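Local structure of probable zinc protease PqqL (Escherichia coli, 6OFT) at residues 349-352 against 353-356; 325-328 against 329-332; 371-374 against 375-378. The protein is probably a zinc-dependent M16-family metalloendopeptidase of the periplasm, of which this chain is the first half. All blocks are in the same frame, centred on the assembly; numbering follows the deposited sequence.

Interaction 1 (349-352 against 353-356); sequences GFSA and EELD
E354 reaches back from the first turn of helix 352-371 to S351, the N-cap residue, and the two form a capping box. E354 CB lies 3.4 Å from S351 OG, and CG packs against the same hydroxyl oxygen. Beyond CG the chain runs extended (chi2 -175°), which carries the carboxylate past S351 OG to the S351 N-H. There OE2 accepts through its anti lone pair, a nearly straight bond of 3.0 Å between S351 N and E354 OE2. The link from S351 OG to this oxygen is weak. In the other half of the box, E354 N donates to S351 OG at 3.2 Å, while L355 N and D356 N begin the helical pattern on the carbonyls of S351 and A352. F350 offers OE2 its ring edge, with CD1 of F350 3.8 Å from E354 OE2, and the ring itself packs on L283 and L286 of helix 271-296. R290 of that helix makes a salt bridge with OE2 and also binds G349 O. The buried carboxylate is thus gripped by a backbone amide and an arginine, which would probably keep it ionised and fix the start of the helix against helix 271-296.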
loop_
_atom_site.group_PDB
_atom_site.type_symbol
_atom_site.label_atom_id
_atom_site.label_comp_id
_atom_site.label_asym_id
_atom_site.label_seq_id
_atom_site.Cartn_x
_atom_site.Cartn_y
_atom_site.Cartn_z
ATOM N N GLY A 349 3.318 22.305 -20.759
ATOM C CA GLY A 349 2.455 21.857 -19.674
ATOM C C GLY A 349 1.160 21.240 -20.158
ATOM O O GLY A 349 1.131 20.562 -21.190
ATOM N N PHE A 350 0.074 21.498 -19.431
ATOM C CA PHE A 350 -1.240 20.972 -19.798
ATOM C C PHE A 350 -2.176 22.101 -20.131
ATOM O O PHE A 350 -2.025 23.190 -19.589
ATOM C CB PHE A 350 -1.800 20.061 -18.685
ATOM C CG PHE A 350 -0.901 18.881 -18.387
ATOM C CD1 PHE A 350 -0.883 17.768 -19.224
ATOM C CD2 PHE A 350 -0.045 18.898 -17.295
ATOM C CE1 PHE A 350 -0.029 16.693 -18.969
ATOM C CE2 PHE A 350 0.803 17.817 -17.035
ATOM C CZ PHE A 350 0.790 16.715 -17.862
ATOM N N SER A 351 -3.122 21.867 -21.049
ATOM C CA SER A 351 -4.077 22.909 -21.441
ATOM C C SER A 351 -5.219 22.974 -20.444
ATOM O O SER A 351 -5.432 22.018 -19.699
ATOM C CB SER A 351 -4.628 22.638 -22.838
ATOM O OG SER A 351 -5.454 21.487 -22.847
ATOM N N ALA A 352 -5.972 24.085 -20.461
ATOM C CA ALA A 352 -7.152 24.293 -19.624
ATOM C C ALA A 352 -8.230 23.228 -19.928
ATOM O O ALA A 352 -8.882 22.766 -19.002
ATOM C CB ALA A 352 -7.709 25.694 -19.843
ATOM N N GLU A 353 -8.379 22.810 -21.209
ATOM C CA GLU A 353 -9.352 21.780 -21.614
ATOM C C GLU A 353 -8.973 20.415 -21.070
ATOM O O GLU A 353 -9.862 19.659 -20.682
ATOM C CB GLU A 353 -9.528 21.679 -23.145
ATOM C CG GLU A 353 -9.679 22.999 -23.885
ATOM C CD GLU A 353 -8.348 23.616 -24.265
ATOM O OE1 GLU A 353 -7.665 23.054 -25.152
ATOM O OE2 GLU A 353 -7.976 24.646 -23.657
ATOM N N GLU A 354 -7.661 20.085 -21.072
ATOM C CA GLU A 354 -7.133 18.815 -20.582
ATOM C C GLU A 354 -7.388 18.663 -19.072
ATOM O O GLU A 354 -7.796 17.589 -18.624
ATOM C CB GLU A 354 -5.632 18.735 -20.846
ATOM C CG GLU A 354 -5.218 18.173 -22.193
ATOM C CD GLU A 354 -3.711 18.042 -22.286
ATOM O OE1 GLU A 354 -3.215 16.909 -22.471
ATOM O OE2 GLU A 354 -3.023 19.077 -22.138
ATOM N N LEU A 355 -7.139 19.746 -18.297
ATOM C CA LEU A 355 -7.365 19.784 -16.845
ATOM C C LEU A 355 -8.871 19.754 -16.534
ATOM O O LEU A 355 -9.285 19.009 -15.643
ATOM C CB LEU A 355 -6.672 21.006 -16.191
ATOM C CG LEU A 355 -6.807 21.133 -14.646
ATOM C CD1 LEU A 355 -6.301 19.858 -13.908
ATOM C CD2 LEU A 355 -6.087 22.374 -14.137
ATOM N N ASP A 356 -9.680 20.530 -17.289
ATOM C CA ASP A 356 -11.143 20.565 -17.160
ATOM C C ASP A 356 -11.767 19.195 -17.416
ATOM O O ASP A 356 -12.726 18.842 -16.738
ATOM C CB ASP A 356 -11.783 21.617 -18.090
ATOM C CG ASP A 356 -11.700 23.060 -17.624
ATOM O OD1 ASP A 356 -11.468 23.287 -16.411
ATOM O OD2 ASP A 356 -11.871 23.965 -18.469
#

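Interaction 2 (325-328 against 329-332); sequences NARD and DNMQ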
loop_
_atom_site.group_PDB
_atom_site.type_symbol
_atom_site.label_atom_id
_atom_site.label_comp_id
_atom_site.label_asym_id
_atom_site.label_seq_id
_atom_site.Cartn_x
_atom_site.Cartn_y
_atom_site.Cartn_z
ATOM N N ASN A 325 5.916 1.131 -22.217
ATOM C CA ASN A 325 6.126 -0.273 -22.555
ATOM C C ASN A 325 6.506 -0.408 -24.021
ATOM O O ASN A 325 5.860 0.179 -24.897
ATOM C CB ASN A 325 4.903 -1.111 -22.202
ATOM C CG ASN A 325 4.469 -0.962 -20.755
ATOM O OD1 ASN A 325 3.301 -0.682 -20.464
ATOM N ND2 ASN A 325 5.400 -1.118 -19.816
ATOM N N ALA A 326 7.592 -1.148 -24.278
ATOM C CA ALA A 326 8.131 -1.362 -25.613
ATOM C C ALA A 326 7.369 -2.382 -26.444
ATOM O O ALA A 326 6.832 -3.365 -25.924
ATOM C CB ALA A 326 9.596 -1.748 -25.531
ATOM N N ARG A 327 7.331 -2.121 -27.754
ATOM C CA ARG A 327 6.756 -2.991 -28.770
ATOM C C ARG A 327 7.887 -3.981 -29.051
ATOM O O ARG A 327 8.918 -3.587 -29.609
ATOM C CB ARG A 327 6.405 -2.164 -30.019
ATOM C CG ARG A 327 5.960 -2.984 -31.214
ATOM C CD ARG A 327 5.750 -2.089 -32.418
ATOM N NE ARG A 327 5.101 -2.796 -33.524
ATOM C CZ ARG A 327 3.787 -2.954 -33.642
ATOM N NH1 ARG A 327 3.284 -3.607 -34.680
ATOM N NH2 ARG A 327 2.965 -2.471 -32.716
ATOM N N ASP A 328 7.725 -5.236 -28.566
ATOM C CA ASP A 328 8.698 -6.330 -28.667
ATOM C C ASP A 328 10.018 -5.995 -27.936
ATOM O O ASP A 328 10.030 -5.894 -26.702
ATOM C CB ASP A 328 8.947 -6.752 -30.140
ATOM C CG ASP A 328 7.702 -7.138 -30.915
ATOM O OD1 ASP A 328 6.972 -8.050 -30.454
ATOM O OD2 ASP A 328 7.468 -6.544 -32.000
ATOM N N ASP A 329 11.104 -5.798 -28.715
ATOM C CA ASP A 329 12.465 -5.499 -28.263
ATOM C C ASP A 329 12.913 -4.089 -28.685
ATOM O O ASP A 329 14.081 -3.735 -28.522
ATOM C CB ASP A 329 13.432 -6.566 -28.825
ATOM C CG ASP A 329 13.057 -7.992 -28.461
ATOM O OD1 ASP A 329 12.387 -8.187 -27.419
ATOM O OD2 ASP A 329 13.428 -8.911 -29.216
ATOM N N ASN A 330 11.976 -3.280 -29.198
ATOM C CA ASN A 330 12.256 -1.937 -29.676
ATOM C C ASN A 330 12.421 -0.953 -28.510
ATOM O O ASN A 330 11.519 -0.168 -28.202
ATOM C CB ASN A 330 11.208 -1.500 -30.720
ATOM C CG ASN A 330 11.011 -2.480 -31.871
ATOM O OD1 ASN A 330 11.864 -3.336 -32.176
ATOM N ND2 ASN A 330 9.870 -2.374 -32.540
ATOM N N MET A 331 13.601 -1.009 -27.864
ATOM C CA MET A 331 13.948 -0.157 -26.719
ATOM C C MET A 331 14.117 1.314 -27.095
ATOM O O MET A 331 13.795 2.186 -26.287
ATOM C CB MET A 331 15.181 -0.695 -25.967
ATOM C CG MET A 331 15.033 -2.145 -25.482
ATOM S SD MET A 331 13.581 -2.462 -24.446
ATOM C CE MET A 331 14.161 -1.840 -22.876
ATOM N N GLN A 332 14.582 1.591 -28.326
ATOM C CA GLN A 332 14.790 2.955 -28.825
ATOM C C GLN A 332 13.470 3.709 -28.970
ATOM O O GLN A 332 13.376 4.863 -28.543
ATOM C CB GLN A 332 15.576 2.950 -30.144
ATOM C CG GLN A 332 16.222 4.291 -30.483
ATOM C CD GLN A 332 17.407 4.600 -29.602
ATOM O OE1 GLN A 332 18.393 3.853 -29.550
ATOM N NE2 GLN A 332 17.333 5.714 -28.893
HETATM O O HOH W 1 8.840 0.196 -28.538
#
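N330 N donates to R327 O at 3.1 Å, closing a type II' beta turn whose corners are D328 and D329. D328 takes the positive phi (62°) that the first corner of such a turn requires. N330 CB and CG also pack on the accepting carbonyl, with N330 CB 3.3 Å from R327 O. Beside this bond the side chains of R327 and N330 run alongside each other in the same direction. With CG anti to its own N and the chain extended as far as NE, R327 brings CD to 4.1 Å from N330 ND2; its guanidinium and the N330 amide are inclined by 32°. This is a loose van der Waals pairing.

A water also bridges the first and last residues of the turn, accepting from R327 N at 2.9 Å and donating to N330 O at 2.7 Å. The methyl of A326 is directed at the sulfur of M331, whose chain is bent at chi2 and chi3, with A326 CB 4.2 Å from M331 SD. The carbonyl of N330 lies to the side of this methyl, A326 CB being 3.7 Å from N330 O. N330 is in addition the centre of an inverse gamma turn, marked by a weak bond from M331 N to D329 O.

Further out, N255 binds D328 O through its side chain and pairs with A326 through the backbone, while N438 holds D329 OD1. The turn joins strand 317-326 to helix 331-348, with D329 resting on helix 439-444 and M331 touching K444 of that helix and Q434 and V436 of strand 430-436.

Interaction 3 (371-374 against 375-378); sequences DQQA and ERDL. With PO4 (phosphate ion), chain D.
Q373 CB lies over one face of the R376 guanidinium, 3.8 Å from R376 NE, in the linker between helix 352-371 and helix 378-391, which contains a short 3-10 segment at 373-374. From there the two side chains run alongside each other, their amide and guanidinium planes 58° apart, and end at a phosphate ion that probably came from the crystallisation liquor. CG of Q373 sits between its backbone N and carbonyl carbon (chi1 72°), and the rest of the chain extends until NE2 donates to phosphate O2 at 2.8 Å. R376 bends at chi3, which turns its NE back onto the linker and leaves NH2 to meet phosphate O1 near the guanidinium plane. H25 is a third ligand of the ion, and Y23 also binds R376 NH2, so strand 19-24 and the loop after it share in the site.

Apart from the anion, the carbonyl of Q373 serves R376 twice: NE donates to Q373 O at 2.9 Å, and the backbone N of R376 adds a weak bond. The backbone N and the side-chain NE of R376 thus share one oxygen, which helps set the direction of the side chain. E375 N donates to Q372 O. At the start of the linker a water accepts from A374 N at 3.2 Å and donates to D371 O at 2.7 Å.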
loop_
_atom_site.group_PDB
_atom_site.type_symbol
_atom_site.label_atom_id
_atom_site.label_comp_id
_atom_site.label_asym_id
_atom_site.label_seq_id
_atom_site.Cartn_x
_atom_site.Cartn_y
_atom_site.Cartn_z
ATOM N N ASP A 371 -23.844 7.805 -4.966
ATOM C CA ASP A 371 -25.089 7.120 -5.316
ATOM C C ASP A 371 -25.015 5.607 -5.127
ATOM O O ASP A 371 -25.996 4.996 -4.696
ATOM C CB ASP A 371 -25.496 7.451 -6.760
ATOM C CG ASP A 371 -25.800 8.920 -7.029
ATOM O OD1 ASP A 371 -26.083 9.664 -6.051
ATOM O OD2 ASP A 371 -25.769 9.324 -8.219
ATOM N N GLN A 372 -23.858 5.010 -5.448
ATOM C CA GLN A 372 -23.634 3.568 -5.360
ATOM C C GLN A 372 -22.836 3.119 -4.119
ATOM O O GLN A 372 -22.347 1.986 -4.108
ATOM C CB GLN A 372 -22.947 3.065 -6.648
ATOM C CG GLN A 372 -23.695 3.411 -7.951
ATOM C CD GLN A 372 -23.053 2.843 -9.202
ATOM O OE1 GLN A 372 -23.735 2.566 -10.196
ATOM N NE2 GLN A 372 -21.731 2.665 -9.203
ATOM N N GLN A 373 -22.724 3.966 -3.071
ATOM C CA GLN A 373 -21.919 3.626 -1.880
ATOM C C GLN A 373 -22.381 2.382 -1.122
ATOM O O GLN A 373 -21.536 1.678 -0.569
ATOM C CB GLN A 373 -21.728 4.803 -0.914
ATOM C CG GLN A 373 -22.940 5.249 -0.096
ATOM C CD GLN A 373 -22.448 6.241 0.935
ATOM O OE1 GLN A 373 -22.151 7.378 0.613
ATOM N NE2 GLN A 373 -22.284 5.822 2.193
ATOM N N ALA A 374 -23.683 2.075 -1.132
ATOM C CA ALA A 374 -24.189 0.877 -0.449
ATOM C C ALA A 374 -23.667 -0.434 -1.077
ATOM O O ALA A 374 -23.617 -1.457 -0.397
ATOM C CB ALA A 374 -25.714 0.891 -0.424
ATOM N N GLU A 375 -23.224 -0.374 -2.345
ATOM C CA GLU A 375 -22.731 -1.520 -3.117
ATOM C C GLU A 375 -21.205 -1.645 -3.184
ATOM O O GLU A 375 -20.698 -2.454 -3.961
ATOM C CB GLU A 375 -23.339 -1.515 -4.540
ATOM C CG GLU A 375 -24.791 -1.974 -4.592
ATOM C CD GLU A 375 -25.813 -1.046 -3.966
ATOM O OE1 GLU A 375 -25.695 0.188 -4.144
ATOM O OE2 GLU A 375 -26.732 -1.559 -3.286
ATOM N N ARG A 376 -20.473 -0.889 -2.356
ATOM C CA ARG A 376 -19.007 -0.966 -2.325
ATOM C C ARG A 376 -18.519 -2.366 -1.943
ATOM O O ARG A 376 -19.176 -3.059 -1.171
ATOM C CB ARG A 376 -18.425 0.036 -1.321
ATOM C CG ARG A 376 -18.469 1.476 -1.786
ATOM C CD ARG A 376 -17.979 2.401 -0.683
ATOM N NE ARG A 376 -18.958 2.547 0.397
ATOM C CZ ARG A 376 -18.803 3.353 1.443
ATOM N NH1 ARG A 376 -17.708 4.098 1.561
ATOM N NH2 ARG A 376 -19.733 3.409 2.386
ATOM N N ASP A 377 -17.367 -2.774 -2.488
ATOM C CA ASP A 377 -16.735 -4.050 -2.171
ATOM C C ASP A 377 -16.334 -4.012 -0.697
ATOM O O ASP A 377 -15.663 -3.063 -0.272
ATOM C CB ASP A 377 -15.491 -4.258 -3.053
ATOM C CG ASP A 377 -14.745 -5.526 -2.724
ATOM O OD1 ASP A 377 -15.249 -6.611 -3.063
ATOM O OD2 ASP A 377 -13.684 -5.434 -2.090
ATOM N N LEU A 378 -16.799 -4.999 0.089
ATOM C CA LEU A 378 -16.553 -5.079 1.531
ATOM C C LEU A 378 -15.065 -5.087 1.879
ATOM O O LEU A 378 -14.612 -4.293 2.720
ATOM C CB LEU A 378 -17.292 -6.287 2.144
ATOM C CG LEU A 378 -17.156 -6.489 3.663
ATOM C CD1 LEU A 378 -17.731 -5.311 4.448
ATOM C CD2 LEU A 378 -17.788 -7.791 4.093
HETATM P P PO4 D . -23.071 2.006 3.649
HETATM O O1 PO4 D . -21.687 1.534 3.163
HETATM O O2 PO4 D . -23.439 3.364 2.887
HETATM O O3 PO4 D . -24.205 0.912 3.359
HETATM O O4 PO4 D . -22.969 2.286 5.221
HETATM O O HOH W 2 -26.304 3.241 -2.653
#

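How the interactions relate
Followed from the N terminus, the three contacts come in series and none nests in or crosses another. Interaction 2 closes the turn 327-330, leading from strand 317-326 of the five-stranded sheet into helix 331-348. At the far end of that helix interaction 1 closes the loop at 349-351, starts helix 352-371 and ties it to helix 271-296; the centres of interactions 1 and 2 are 29 Å apart. Helix 352-371 then leads to interaction 3, which closes the linker at 372-377 before helix 378-391, beside strands 19-24 and 31-38 of the six-stranded sheet. Interaction 3 lies about 18 Å from interaction 1 by nearest atoms. Together the three local junctions mark the route from one sheet to the other.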